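2-oxo-1,2-dihydroquinoline 8-monooxygenase, oxygenase component (Pseudomonas putida, PDB 1Z01) probably hydroxylates 2-oxo-1,2-dihydroquinoline at carbon 8, as the terminal oxygenase of a Rieske system with a [2Fe-2S] cluster and a mononuclear iron. Local coordinates at residues G88-E93 with Y437-I442; D82-R87 with H108-D113; L48-L53 with L70-G75; G117-I122 with G132-T137. All blocks are in the same frame, centred on the assembly; numbering follows the deposited sequence.

Overall arrangement
Along the chain, contact 3 closes first, 82-87 of contact 2 runs straight into 88-93 of contact 1, then 108-113 and contact 4 follow, and the C-terminal 437-442 completes contact 1. All segments but this last belong to the Rieske domain. Contacts 2 and 4, about 8 Å between centres, share the three-stranded sheet through neighbouring strands 110-113 and 119-122 and form the cluster end. Contact 3 belongs to the six-stranded sheet, its centre about 21 Å from that of contact 2. Contact 1 ties the tail to the domain, about 13 Å and 16 Å between centres from contacts 2 and 3. Contacts 1, 2 and 4 meet the second subunit, consistent with electron transfer across the subunit interface in this family.

Contact 1. Residues G88-E93 with Y437-I442; sequences GVRLSE and YKVEQI
Val439 lays its CG1 methyl over the middle of one face of the Arg90 guanidinium, where the C-terminal tail meets the loop of the Rieske domain that follows the first cluster-binding residues. The two side chains approach from opposite directions; the second methyl, Val439 CG2, lies by the end of the group, 3.9 Å from Arg90 NH2. A branched, apolar valine suits this place, because one methyl can rest on the cation while both reach Ser92, whose OG is 3.7 Å from Val439 CG1. With CG1 anti to the backbone N (chi1 176°), that same methyl also reaches the aliphatic part of Glu93, whose CG is 3.8 Å away.

A salt bridge to Glu93 fixes how the guanidinium is turned. Its NE and NH1 grip the single oxygen OE2 side-on, in the guanidinium plane, with Arg90 NE to Glu93 OE2 at 2.8 Å and NH1 to OE2 at 3.0 Å. NE meets the anti lone pair of OE2, whereas NH1 comes from above the carboxylate plane. An alanine here would probably leave the Glu93 carboxylate without its charged mate and open a gap against the Val439 methyls.

Further out, Ser92 OG is hydrogen-bonded to Asp82, and the Arg90 carbonyl accepts from Trp106, so other parts of the Rieske domain also hold the loop. Ala371 of the second subunit packs on Glu93, and Gly60 holds the tail through the Val439 backbone. Between the two segments there is one backbone hydrogen bond, Ile442 N to Glu93 O at 2.8 Å, the nitrogen lying almost in line with the carbonyl (173°) although its N-H is bent at 139°.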
loop_
_atom_site.group_PDB
_atom_site.type_symbol
_atom_site.label_atom_id
_atom_site.label_comp_id
_atom_site.label_asym_id
_atom_site.label_seq_id
_atom_site.Cartn_x
_atom_site.Cartn_y
_atom_site.Cartn_z
ATOM N N GLY A 88 -2.889 9.897 22.343
ATOM C CA GLY A 88 -2.844 10.296 20.944
ATOM C C GLY A 88 -3.944 10.098 19.918
ATOM O O GLY A 88 -3.636 10.021 18.723
ATOM N N VAL A 89 -5.204 10.013 20.332
ATOM C CA VAL A 89 -6.266 9.856 19.346
ATOM C C VAL A 89 -6.590 11.233 18.785
ATOM O O VAL A 89 -6.211 12.248 19.362
ATOM C CB VAL A 89 -7.549 9.246 19.965
ATOM C CG1 VAL A 89 -7.221 7.932 20.647
ATOM C CG2 VAL A 89 -8.192 10.225 20.929
ATOM N N ARG A 90 -7.265 11.276 17.643
ATOM C CA ARG A 90 -7.643 12.555 17.078
ATOM C C ARG A 90 -8.935 12.991 17.752
ATOM O O ARG A 90 -9.914 12.243 17.807
ATOM C CB ARG A 90 -7.834 12.455 15.565
ATOM C CG ARG A 90 -6.528 12.378 14.809
ATOM C CD ARG A 90 -6.734 12.352 13.315
ATOM N NE ARG A 90 -7.431 11.146 12.895
ATOM C CZ ARG A 90 -7.335 10.622 11.678
ATOM N NH1 ARG A 90 -8.010 9.529 11.382
ATOM N NH2 ARG A 90 -6.557 11.185 10.759
ATOM N N LEU A 91 -8.921 14.205 18.283
ATOM C CA LEU A 91 -10.078 14.763 18.966
ATOM C C LEU A 91 -11.241 14.958 17.995
ATOM O O LEU A 91 -12.403 14.907 18.387
ATOM C CB LEU A 91 -9.703 16.112 19.605
ATOM C CG LEU A 91 -8.550 16.098 20.619
ATOM C CD1 LEU A 91 -8.109 17.524 20.927
ATOM C CD2 LEU A 91 -8.990 15.389 21.893
ATOM N N SER A 92 -10.917 15.167 16.722
ATOM C CA SER A 92 -11.928 15.413 15.697
ATOM C C SER A 92 -12.711 14.206 15.189
ATOM O O SER A 92 -13.718 14.372 14.510
ATOM C CB SER A 92 -11.288 16.099 14.494
ATOM O OG SER A 92 -10.348 15.241 13.869
ATOM N N GLU A 93 -12.276 12.992 15.497
ATOM C CA GLU A 93 -13.009 11.840 14.990
ATOM C C GLU A 93 -14.407 11.695 15.590
ATOM O O GLU A 93 -15.308 11.147 14.954
ATOM C CB GLU A 93 -12.187 10.566 15.176
ATOM C CG GLU A 93 -11.092 10.419 14.117
ATOM C CD GLU A 93 -10.271 9.162 14.295
ATOM O OE1 GLU A 93 -10.872 8.100 14.559
ATOM O OE2 GLU A 93 -9.030 9.228 14.160
ATOM N N TYR A 437 -7.699 14.622 3.212
ATOM C CA TYR A 437 -7.363 15.817 3.980
ATOM C C TYR A 437 -8.264 16.000 5.203
ATOM O O TYR A 437 -7.783 16.045 6.330
ATOM C CB TYR A 437 -7.471 17.027 3.051
ATOM C CG TYR A 437 -7.282 18.374 3.711
ATOM C CD1 TYR A 437 -6.069 18.724 4.308
ATOM C CD2 TYR A 437 -8.318 19.314 3.718
ATOM C CE1 TYR A 437 -5.895 19.982 4.895
ATOM C CE2 TYR A 437 -8.149 20.562 4.295
ATOM C CZ TYR A 437 -6.942 20.887 4.878
ATOM O OH TYR A 437 -6.793 22.126 5.431
ATOM N N LYS A 438 -9.570 16.109 4.973
ATOM C CA LYS A 438 -10.528 16.268 6.064
ATOM C C LYS A 438 -10.772 14.927 6.759
ATOM O O LYS A 438 -11.055 13.921 6.113
ATOM C CB LYS A 438 -11.842 16.842 5.520
ATOM C CG LYS A 438 -11.677 18.235 4.917
ATOM C CD LYS A 438 -12.895 18.682 4.119
ATOM C CE LYS A 438 -14.045 19.063 5.026
ATOM N NZ LYS A 438 -15.209 19.554 4.231
ATOM N N VAL A 439 -10.643 14.919 8.078
ATOM C CA VAL A 439 -10.846 13.708 8.860
ATOM C C VAL A 439 -12.304 13.259 8.846
ATOM O O VAL A 439 -13.216 14.059 9.044
ATOM C CB VAL A 439 -10.396 13.927 10.312
ATOM C CG1 VAL A 439 -10.687 12.692 11.160
ATOM C CG2 VAL A 439 -8.916 14.255 10.332
ATOM N N GLU A 440 -12.510 11.966 8.604
ATOM C CA GLU A 440 -13.845 11.373 8.563
ATOM C C GLU A 440 -14.291 11.164 10.007
ATOM O O GLU A 440 -13.515 10.690 10.834
ATOM C CB GLU A 440 -13.778 10.025 7.849
ATOM C CG GLU A 440 -15.014 9.656 7.056
ATOM C CD GLU A 440 -14.883 8.294 6.386
ATOM O OE1 GLU A 440 -15.530 8.084 5.338
ATOM O OE2 GLU A 440 -14.142 7.432 6.904
ATOM N N GLN A 441 -15.534 11.499 10.319
ATOM C CA GLN A 441 -15.994 11.339 11.688
ATOM C C GLN A 441 -16.784 10.064 11.990
ATOM O O GLN A 441 -17.051 9.256 11.098
ATOM C CB GLN A 441 -16.775 12.582 12.099
ATOM C CG GLN A 441 -15.874 13.806 12.265
ATOM C CD GLN A 441 -16.666 15.070 12.464
ATOM O OE1 GLN A 441 -16.160 16.089 12.938
ATOM N NE2 GLN A 441 -17.925 15.017 12.083
ATOM N N ILE A 442 -17.128 9.890 13.267
ATOM C CA ILE A 442 -17.871 8.729 13.754
ATOM C C ILE A 442 -16.983 7.494 13.786
ATOM O O ILE A 442 -16.320 7.226 14.789
ATOM C CB ILE A 442 -19.116 8.440 12.885
ATOM C CG1 ILE A 442 -20.040 9.659 12.896
ATOM C CG2 ILE A 442 -19.844 7.208 13.404
ATOM C CD1 ILE A 442 -21.287 9.506 12.053
#

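Contact 2. Residues D82-R87 with H108-D113. With FES (Fe2/s2 (inorganic) cluster), chain H.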
loop_
_atom_site.group_PDB
_atom_site.type_symbol
_atom_site.label_atom_id
_atom_site.label_comp_id
_atom_site.label_asym_id
_atom_site.label_seq_id
_atom_site.Cartn_x
_atom_site.Cartn_y
_atom_site.Cartn_z
ATOM N N ASP A 82 -4.788 18.282 16.692
ATOM C CA ASP A 82 -5.744 17.184 16.685
ATOM C C ASP A 82 -5.060 15.925 17.206
ATOM O O ASP A 82 -4.914 14.929 16.494
ATOM C CB ASP A 82 -6.256 16.963 15.258
ATOM C CG ASP A 82 -7.539 16.148 15.210
ATOM O OD1 ASP A 82 -7.963 15.804 14.092
ATOM O OD2 ASP A 82 -8.124 15.859 16.280
ATOM N N GLN A 83 -4.628 15.987 18.456
ATOM C CA GLN A 83 -3.953 14.859 19.077
ATOM C C GLN A 83 -4.060 14.997 20.581
ATOM O O GLN A 83 -3.455 15.892 21.184
ATOM C CB GLN A 83 -2.475 14.825 18.685
ATOM C CG GLN A 83 -1.699 13.658 19.305
ATOM C CD GLN A 83 -0.199 13.806 19.162
ATOM O OE1 GLN A 83 0.392 14.740 19.699
ATOM N NE2 GLN A 83 0.425 12.888 18.437
ATOM N N CYS A 84 -4.837 14.112 21.189
ATOM C CA CYS A 84 -5.003 14.128 22.629
ATOM C C CYS A 84 -3.648 13.757 23.205
ATOM O O CYS A 84 -3.022 12.792 22.763
ATOM C CB CYS A 84 -6.046 13.100 23.056
ATOM S SG CYS A 84 -6.179 12.992 24.840
ATOM N N LEU A 85 -3.185 14.519 24.185
ATOM C CA LEU A 85 -1.890 14.235 24.779
ATOM C C LEU A 85 -1.892 12.997 25.676
ATOM O O LEU A 85 -0.833 12.548 26.095
ATOM C CB LEU A 85 -1.372 15.466 25.544
ATOM C CG LEU A 85 -2.160 16.048 26.719
ATOM C CD1 LEU A 85 -1.927 15.195 27.969
ATOM C CD2 LEU A 85 -1.708 17.485 26.978
ATOM N N HIS A 86 -3.063 12.431 25.963
ATOM C CA HIS A 86 -3.109 11.232 26.804
ATOM C C HIS A 86 -2.563 10.050 26.015
ATOM O O HIS A 86 -1.444 9.580 26.261
ATOM C CB HIS A 86 -4.538 10.891 27.244
ATOM C CG HIS A 86 -4.626 9.663 28.104
ATOM N ND1 HIS A 86 -5.681 8.778 28.038
ATOM C CD2 HIS A 86 -3.806 9.195 29.077
ATOM C CE1 HIS A 86 -5.512 7.820 28.933
ATOM N NE2 HIS A 86 -4.381 8.049 29.577
ATOM N N ARG A 87 -3.364 9.565 25.068
ATOM C CA ARG A 87 -2.963 8.428 24.254
ATOM C C ARG A 87 -3.061 8.638 22.740
ATOM O O ARG A 87 -3.278 7.699 21.972
ATOM C CB ARG A 87 -3.716 7.175 24.720
ATOM C CG ARG A 87 -3.331 6.815 26.161
ATOM C CD ARG A 87 -3.762 5.426 26.581
ATOM N NE ARG A 87 -3.019 4.383 25.881
ATOM C CZ ARG A 87 -3.071 3.091 26.195
ATOM N NH1 ARG A 87 -2.365 2.217 25.498
ATOM N NH2 ARG A 87 -3.814 2.671 27.210
ATOM N N HIS A 108 -11.108 9.189 26.855
ATOM C CA HIS A 108 -10.991 9.153 28.312
ATOM C C HIS A 108 -11.309 10.488 28.970
ATOM O O HIS A 108 -11.073 10.670 30.164
ATOM C CB HIS A 108 -9.602 8.688 28.752
ATOM C CG HIS A 108 -9.178 7.387 28.144
ATOM N ND1 HIS A 108 -8.388 7.311 27.015
ATOM C CD2 HIS A 108 -9.446 6.107 28.499
ATOM C CE1 HIS A 108 -8.185 6.043 26.703
ATOM N NE2 HIS A 108 -8.817 5.292 27.588
ATOM N N GLY A 109 -11.825 11.431 28.191
ATOM C CA GLY A 109 -12.211 12.704 28.770
ATOM C C GLY A 109 -11.219 13.829 28.991
ATOM O O GLY A 109 -11.580 14.813 29.634
ATOM N N PHE A 110 -9.983 13.709 28.509
ATOM C CA PHE A 110 -9.041 14.816 28.681
ATOM C C PHE A 110 -9.712 16.019 28.019
ATOM O O PHE A 110 -10.195 15.926 26.896
ATOM C CB PHE A 110 -7.703 14.506 28.008
ATOM C CG PHE A 110 -6.739 13.749 28.888
ATOM C CD1 PHE A 110 -7.157 12.643 29.620
ATOM C CD2 PHE A 110 -5.405 14.139 28.972
ATOM C CE1 PHE A 110 -6.258 11.935 30.424
ATOM C CE2 PHE A 110 -4.499 13.438 29.771
ATOM C CZ PHE A 110 -4.929 12.332 30.499
ATOM N N THR A 111 -9.747 17.143 28.722
ATOM C CA THR A 111 -10.411 18.341 28.219
ATOM C C THR A 111 -9.451 19.526 28.107
ATOM O O THR A 111 -8.724 19.837 29.050
ATOM C CB THR A 111 -11.591 18.684 29.152
ATOM O OG1 THR A 111 -12.474 17.558 29.205
ATOM C CG2 THR A 111 -12.353 19.907 28.662
ATOM N N PHE A 112 -9.459 20.187 26.952
ATOM C CA PHE A 112 -8.555 21.306 26.706
ATOM C C PHE A 112 -9.269 22.628 26.449
ATOM O O PHE A 112 -10.362 22.661 25.871
ATOM C CB PHE A 112 -7.649 20.989 25.506
ATOM C CG PHE A 112 -7.068 19.607 25.535
ATOM C CD1 PHE A 112 -7.819 18.514 25.111
ATOM C CD2 PHE A 112 -5.793 19.386 26.048
ATOM C CE1 PHE A 112 -7.309 17.213 25.201
ATOM C CE2 PHE A 112 -5.274 18.092 26.144
ATOM C CZ PHE A 112 -6.036 17.004 25.721
ATOM N N ASP A 113 -8.624 23.711 26.874
ATOM C CA ASP A 113 -9.136 25.070 26.706
ATOM C C ASP A 113 -8.876 25.504 25.255
ATOM O O ASP A 113 -7.743 25.472 24.779
ATOM C CB ASP A 113 -8.409 26.007 27.684
ATOM C CG ASP A 113 -8.811 27.453 27.519
ATOM O OD1 ASP A 113 -7.976 28.251 27.051
ATOM O OD2 ASP A 113 -9.961 27.791 27.858
HETATM FE FE1 FES H . -7.244 9.139 26.587
HETATM FE FE2 FES H . -7.628 11.117 24.905
HETATM S S1 FES H . -8.326 11.043 26.975
HETATM S S2 FES H . -6.576 9.263 24.441
#
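His86 and His108 both bind iron FE1 of the [2Fe-2S] cluster through ND1, each at 2.2 Å, the two-histidine half of a Rieske centre. Their ND1 atoms are 3.2 Å apart without a hydrogen bond, since both lone pairs go to the metal, and the rings form an offset edge-to-face pair, the edge of His86 toward the face of His108, planes at 89°. Cys84 SG holds FE2 at 2.4 Å, with Cys105 as the other thiolate.

Packing is tightest at Phe110. His86 CB sits over the middle of its ring as a CH-pi contact, 3.5 Å from the centroid, while Phe110 CD1 is 3.3 Å from cluster sulfur S1. A large flat side chain suits this wall; an alanine here would probably uncover S1 and leave the His86 ring freer to shift. Leu85 straddles two rings, CD1 at the edge of Phe110 (3.6 Å to CE2) and CD2 at the edge of Phe112. Arg87 CG covers the His86 face opposite Phe110, but across the segments the fit is looser, Arg87 CD staying 4.5 Å from His108 CE1. The second subunit covers this side: its Tyr376 and Glu214 take the guanidinium, and its Asp391 is hydrogen-bonded to His86 NE2.

Strand 110-113 carries both phenylalanines, flanked by strands 102-104 and 119-122.

Contact 3. Residues L48-L53 with L70-G75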
loop_
_atom_site.group_PDB
_atom_site.type_symbol
_atom_site.label_atom_id
_atom_site.label_comp_id
_atom_site.label_asym_id
_atom_site.label_seq_id
_atom_site.Cartn_x
_atom_site.Cartn_y
_atom_site.Cartn_z
ATOM N N LEU A 48 -9.734 25.886 5.773
ATOM C CA LEU A 48 -11.074 25.516 5.343
ATOM C C LEU A 48 -11.773 26.761 4.831
ATOM O O LEU A 48 -11.335 27.882 5.104
ATOM C CB LEU A 48 -11.877 24.968 6.530
ATOM C CG LEU A 48 -11.471 23.632 7.145
ATOM C CD1 LEU A 48 -12.199 23.438 8.453
ATOM C CD2 LEU A 48 -11.792 22.504 6.175
ATOM N N PHE A 49 -12.842 26.566 4.066
ATOM C CA PHE A 49 -13.627 27.699 3.601
ATOM C C PHE A 49 -14.581 27.900 4.765
ATOM O O PHE A 49 -14.907 26.942 5.459
ATOM C CB PHE A 49 -14.445 27.349 2.355
ATOM C CG PHE A 49 -13.663 27.379 1.068
ATOM C CD1 PHE A 49 -13.464 26.210 0.337
ATOM C CD2 PHE A 49 -13.159 28.577 0.572
ATOM C CE1 PHE A 49 -12.777 26.235 -0.872
ATOM C CE2 PHE A 49 -12.470 28.614 -0.638
ATOM C CZ PHE A 49 -12.279 27.441 -1.362
ATOM N N THR A 50 -15.024 29.130 4.982
ATOM C CA THR A 50 -15.952 29.419 6.066
ATOM C C THR A 50 -17.158 28.488 6.059
ATOM O O THR A 50 -17.607 28.033 7.111
ATOM C CB THR A 50 -16.448 30.876 5.973
ATOM O OG1 THR A 50 -15.343 31.749 6.220
ATOM C CG2 THR A 50 -17.569 31.157 6.984
ATOM N N HIS A 51 -17.686 28.202 4.873
ATOM C CA HIS A 51 -18.853 27.333 4.763
ATOM C C HIS A 51 -18.591 25.895 5.201
ATOM O O HIS A 51 -19.530 25.130 5.394
ATOM C CB HIS A 51 -19.421 27.364 3.334
ATOM C CG HIS A 51 -18.528 26.746 2.304
ATOM N ND1 HIS A 51 -18.349 25.384 2.193
ATOM C CD2 HIS A 51 -17.793 27.305 1.314
ATOM C CE1 HIS A 51 -17.545 25.131 1.174
ATOM N NE2 HIS A 51 -17.193 26.279 0.625
ATOM N N GLU A 52 -17.323 25.531 5.377
ATOM C CA GLU A 52 -16.983 24.174 5.812
ATOM C C GLU A 52 -16.960 24.045 7.331
ATOM O O GLU A 52 -16.719 22.961 7.861
ATOM C CB GLU A 52 -15.621 23.755 5.259
ATOM C CG GLU A 52 -15.619 23.473 3.768
ATOM C CD GLU A 52 -14.256 23.066 3.274
ATOM O OE1 GLU A 52 -13.347 23.925 3.262
ATOM O OE2 GLU A 52 -14.090 21.884 2.897
ATOM N N LEU A 53 -17.195 25.150 8.036
ATOM C CA LEU A 53 -17.200 25.120 9.499
ATOM C C LEU A 53 -18.253 26.063 10.063
ATOM O O LEU A 53 -18.007 27.259 10.231
ATOM C CB LEU A 53 -15.824 25.503 10.055
ATOM C CG LEU A 53 -15.570 25.115 11.512
ATOM C CD1 LEU A 53 -14.932 23.748 11.572
ATOM C CD2 LEU A 53 -14.668 26.134 12.158
ATOM N N LEU A 70 -10.374 22.195 14.310
ATOM C CA LEU A 70 -10.999 23.516 14.424
ATOM C C LEU A 70 -12.453 23.399 14.862
ATOM O O LEU A 70 -13.142 22.424 14.555
ATOM C CB LEU A 70 -10.964 24.263 13.089
ATOM C CG LEU A 70 -9.614 24.378 12.383
ATOM C CD1 LEU A 70 -9.349 23.108 11.596
ATOM C CD2 LEU A 70 -9.623 25.567 11.449
ATOM N N ARG A 71 -12.913 24.414 15.578
ATOM C CA ARG A 71 -14.283 24.469 16.058
ATOM C C ARG A 71 -14.670 25.933 16.053
ATOM O O ARG A 71 -13.849 26.795 16.375
ATOM C CB ARG A 71 -14.388 23.944 17.494
ATOM C CG ARG A 71 -15.812 23.971 18.052
ATOM C CD ARG A 71 -15.859 23.808 19.573
ATOM N NE ARG A 71 -17.233 23.872 20.074
ATOM C CZ ARG A 71 -17.574 24.006 21.355
ATOM N NH1 ARG A 71 -18.854 24.052 21.696
ATOM N NH2 ARG A 71 -16.644 24.094 22.296
ATOM N N ARG A 72 -15.911 26.215 15.675
ATOM C CA ARG A 72 -16.397 27.584 15.680
ATOM C C ARG A 72 -17.326 27.713 16.875
ATOM O O ARG A 72 -18.250 26.919 17.029
ATOM C CB ARG A 72 -17.176 27.906 14.408
ATOM C CG ARG A 72 -17.655 29.362 14.367
ATOM C CD ARG A 72 -18.600 29.616 13.198
ATOM N NE ARG A 72 -17.951 29.404 11.907
ATOM C CZ ARG A 72 -17.099 30.250 11.342
ATOM N NH1 ARG A 72 -16.561 29.952 10.169
ATOM N NH2 ARG A 72 -16.794 31.399 11.934
ATOM N N VAL A 73 -17.064 28.697 17.729
ATOM C CA VAL A 73 -17.898 28.931 18.900
ATOM C C VAL A 73 -18.219 30.421 18.966
ATOM O O VAL A 73 -17.315 31.257 18.961
ATOM C CB VAL A 73 -17.187 28.494 20.206
ATOM C CG1 VAL A 73 -18.094 28.754 21.406
ATOM C CG2 VAL A 73 -16.836 27.022 20.141
ATOM N N ASN A 74 -19.509 30.740 19.020
ATOM C CA ASN A 74 -19.975 32.123 19.069
ATOM C C ASN A 74 -19.387 32.918 17.908
ATOM O O ASN A 74 -18.949 34.058 18.071
ATOM C CB ASN A 74 -19.592 32.784 20.399
ATOM C CG ASN A 74 -20.236 32.112 21.590
ATOM O OD1 ASN A 74 -21.391 31.700 21.534
ATOM N ND2 ASN A 74 -19.495 32.012 22.686
ATOM N N GLY A 75 -19.372 32.295 16.735
ATOM C CA GLY A 75 -18.849 32.947 15.550
ATOM C C GLY A 75 -17.344 32.877 15.368
ATOM O O GLY A 75 -16.857 33.060 14.254
#
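Leu53 O is gripped by two nitrogens of one side chain, Arg72 NE at 2.7 Å and Arg72 NH1 at 3.1 Å. The carbonyl oxygen lies in the guanidinium plane, at its edge, and takes the arginine side-on; the NE bond is the straighter, 159° against 136°. The arginine begins extended, with CG anti to the backbone N (chi1 -178°), and then bends at chi3, which swings the guanidinium beside the carbonyl. Arg72 NH2 bonds to Gly75 O at 2.9 Å, and so ties the turn after strand 66-73 to the same group. NH1 has a second, charged partner in Glu143, which also accepts from Thr50.

Beside these bonds Leu53 packs on the strand: CD2 lies 3.8 Å from Arg72 CB, and CD1 is against the Leu70 backbone carbonyl. Leu70 CD1 meets Leu48 CD1 at 4.3 Å, and Val77 of the next strand packs on Leu53 and Leu70. Leucines suit these buried places between the end of strand 43-49 with its following loop and strand 66-73, which are not neighbours in the six-stranded sheet of the Rieske domain.

A long arginine with several donors can thus join the loop at Leu53, the turn at Gly75 and the Glu143 carboxylate, which probably balances its charge.

Contact 4. Residues G117-I122 with G132-T137; sequences GKLVTI and GTTGVT
Gly117 and Val136 begin a short antiparallel pairing beside the cluster end of the Rieske domain, where the turn leading into strand 119-122 is flanked by the loop before strand 138-144. Val136 N donates to Gly117 O at 2.8 Å and Leu119 N to Thr134 O at 2.9 Å. Between these two bonds Lys118 and Gly135 form a non-hydrogen-bonded pair, their CA atoms 4.0 Å apart. A further bond, Gly132 N to Leu119 O at 2.8 Å, closes the far end of the pairing.

Leu119 shows how the inner side is filled. Its CB lies against the Thr134 carbonyl, 3.3 Å from O, beside the bond its own N makes. CG, anti to the backbone N (chi1 173°), places the two methyls between strand 110-113 and the loop. There CD1 lies 3.4 Å from Thr111 O and also reaches the Phe110 ring beside the cluster, while CD2 meets Thr134 CG2 at 4.4 Å. A leucine fits because its two methyls divide between the neighbouring strand and the flanking loop. Lys118, by contrast, sends its chain outward, where a charged end is at ease.

Beyond the contact, Phe112 packs on Val136, and Ser17 of the second subunit is hydrogen-bonded to Thr133. Glycine suits both close places in the pairing: a CB on Gly135 would probably strike Gly117 O, and one on Gly117 would probably strike Val136 O. Without a side chain, Gly117 CA makes a CA-H...O contact with Val136 O at 3.6 Å.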
loop_
_atom_site.group_PDB
_atom_site.type_symbol
_atom_site.label_atom_id
_atom_site.label_comp_id
_atom_site.label_asym_id
_atom_site.label_seq_id
_atom_site.Cartn_x
_atom_site.Cartn_y
_atom_site.Cartn_z
ATOM N N GLY A 117 -5.266 25.934 24.971
ATOM C CA GLY A 117 -4.939 24.539 24.736
ATOM C C GLY A 117 -4.557 23.826 26.017
ATOM O O GLY A 117 -4.192 22.651 26.003
ATOM N N LYS A 118 -4.650 24.530 27.138
ATOM C CA LYS A 118 -4.299 23.940 28.424
ATOM C C LYS A 118 -5.223 22.783 28.809
ATOM O O LYS A 118 -6.412 22.783 28.489
ATOM C CB LYS A 118 -4.346 25.005 29.532
ATOM C CG LYS A 118 -3.808 24.499 30.871
ATOM C CD LYS A 118 -3.831 25.547 31.982
ATOM C CE LYS A 118 -5.213 25.712 32.582
ATOM N NZ LYS A 118 -5.186 26.608 33.778
ATOM N N LEU A 119 -4.663 21.785 29.484
ATOM C CA LEU A 119 -5.460 20.660 29.949
ATOM C C LEU A 119 -6.154 21.193 31.205
ATOM O O LEU A 119 -5.543 21.253 32.273
ATOM C CB LEU A 119 -4.554 19.471 30.302
ATOM C CG LEU A 119 -5.236 18.275 30.973
ATOM C CD1 LEU A 119 -6.282 17.673 30.044
ATOM C CD2 LEU A 119 -4.188 17.237 31.344
ATOM N N VAL A 120 -7.419 21.593 31.072
ATOM C CA VAL A 120 -8.165 22.154 32.199
ATOM C C VAL A 120 -8.802 21.135 33.138
ATOM O O VAL A 120 -9.103 21.458 34.286
ATOM C CB VAL A 120 -9.256 23.125 31.717
ATOM C CG1 VAL A 120 -8.619 24.253 30.901
ATOM C CG2 VAL A 120 -10.283 22.382 30.900
ATOM N N THR A 121 -9.009 19.913 32.653
ATOM C CA THR A 121 -9.583 18.846 33.475
ATOM C C THR A 121 -9.713 17.525 32.715
ATOM O O THR A 121 -9.418 17.432 31.520
ATOM C CB THR A 121 -10.982 19.226 34.011
ATOM O OG1 THR A 121 -11.386 18.292 35.026
ATOM C CG2 THR A 121 -12.001 19.185 32.885
ATOM N N ILE A 122 -10.152 16.503 33.436
ATOM C CA ILE A 122 -10.371 15.179 32.870
ATOM C C ILE A 122 -11.749 14.823 33.395
ATOM O O ILE A 122 -11.946 14.688 34.603
ATOM C CB ILE A 122 -9.330 14.165 33.378
ATOM C CG1 ILE A 122 -7.925 14.626 32.976
ATOM C CG2 ILE A 122 -9.641 12.777 32.817
ATOM C CD1 ILE A 122 -6.809 13.838 33.624
ATOM N N GLY A 132 -3.585 20.788 34.275
ATOM C CA GLY A 132 -2.972 22.100 34.366
ATOM C C GLY A 132 -1.466 22.160 34.198
ATOM O O GLY A 132 -0.903 23.253 34.122
ATOM N N THR A 133 -0.810 21.003 34.127
ATOM C CA THR A 133 0.647 20.955 33.975
ATOM C C THR A 133 1.088 20.816 32.517
ATOM O O THR A 133 2.280 20.755 32.227
ATOM C CB THR A 133 1.256 19.778 34.758
ATOM O OG1 THR A 133 0.990 18.555 34.067
ATOM C CG2 THR A 133 0.651 19.692 36.146
ATOM N N THR A 134 0.128 20.739 31.603
ATOM C CA THR A 134 0.445 20.619 30.187
ATOM C C THR A 134 -0.789 20.939 29.358
ATOM O O THR A 134 -1.832 21.306 29.906
ATOM C CB THR A 134 0.965 19.195 29.840
ATOM O OG1 THR A 134 1.328 19.138 28.458
ATOM C CG2 THR A 134 -0.093 18.139 30.119
ATOM N N GLY A 135 -0.657 20.811 28.041
ATOM C CA GLY A 135 -1.758 21.078 27.129
ATOM C C GLY A 135 -1.334 20.836 25.687
ATOM O O GLY A 135 -0.194 20.454 25.432
ATOM N N VAL A 136 -2.242 21.052 24.739
ATOM C CA VAL A 136 -1.921 20.856 23.324
ATOM C C VAL A 136 -1.628 22.188 22.646
ATOM O O VAL A 136 -2.066 23.242 23.096
ATOM C CB VAL A 136 -3.073 20.173 22.558
ATOM C CG1 VAL A 136 -3.288 18.741 23.069
ATOM C CG2 VAL A 136 -4.337 20.996 22.699
ATOM N N THR A 137 -0.896 22.132 21.546
ATOM C CA THR A 137 -0.534 23.329 20.807
ATOM C C THR A 137 -1.742 24.042 20.199
ATOM O O THR A 137 -2.687 23.400 19.739
ATOM C CB THR A 137 0.440 22.968 19.678
ATOM O OG1 THR A 137 1.543 22.253 20.237
ATOM C CG2 THR A 137 0.944 24.215 18.964
#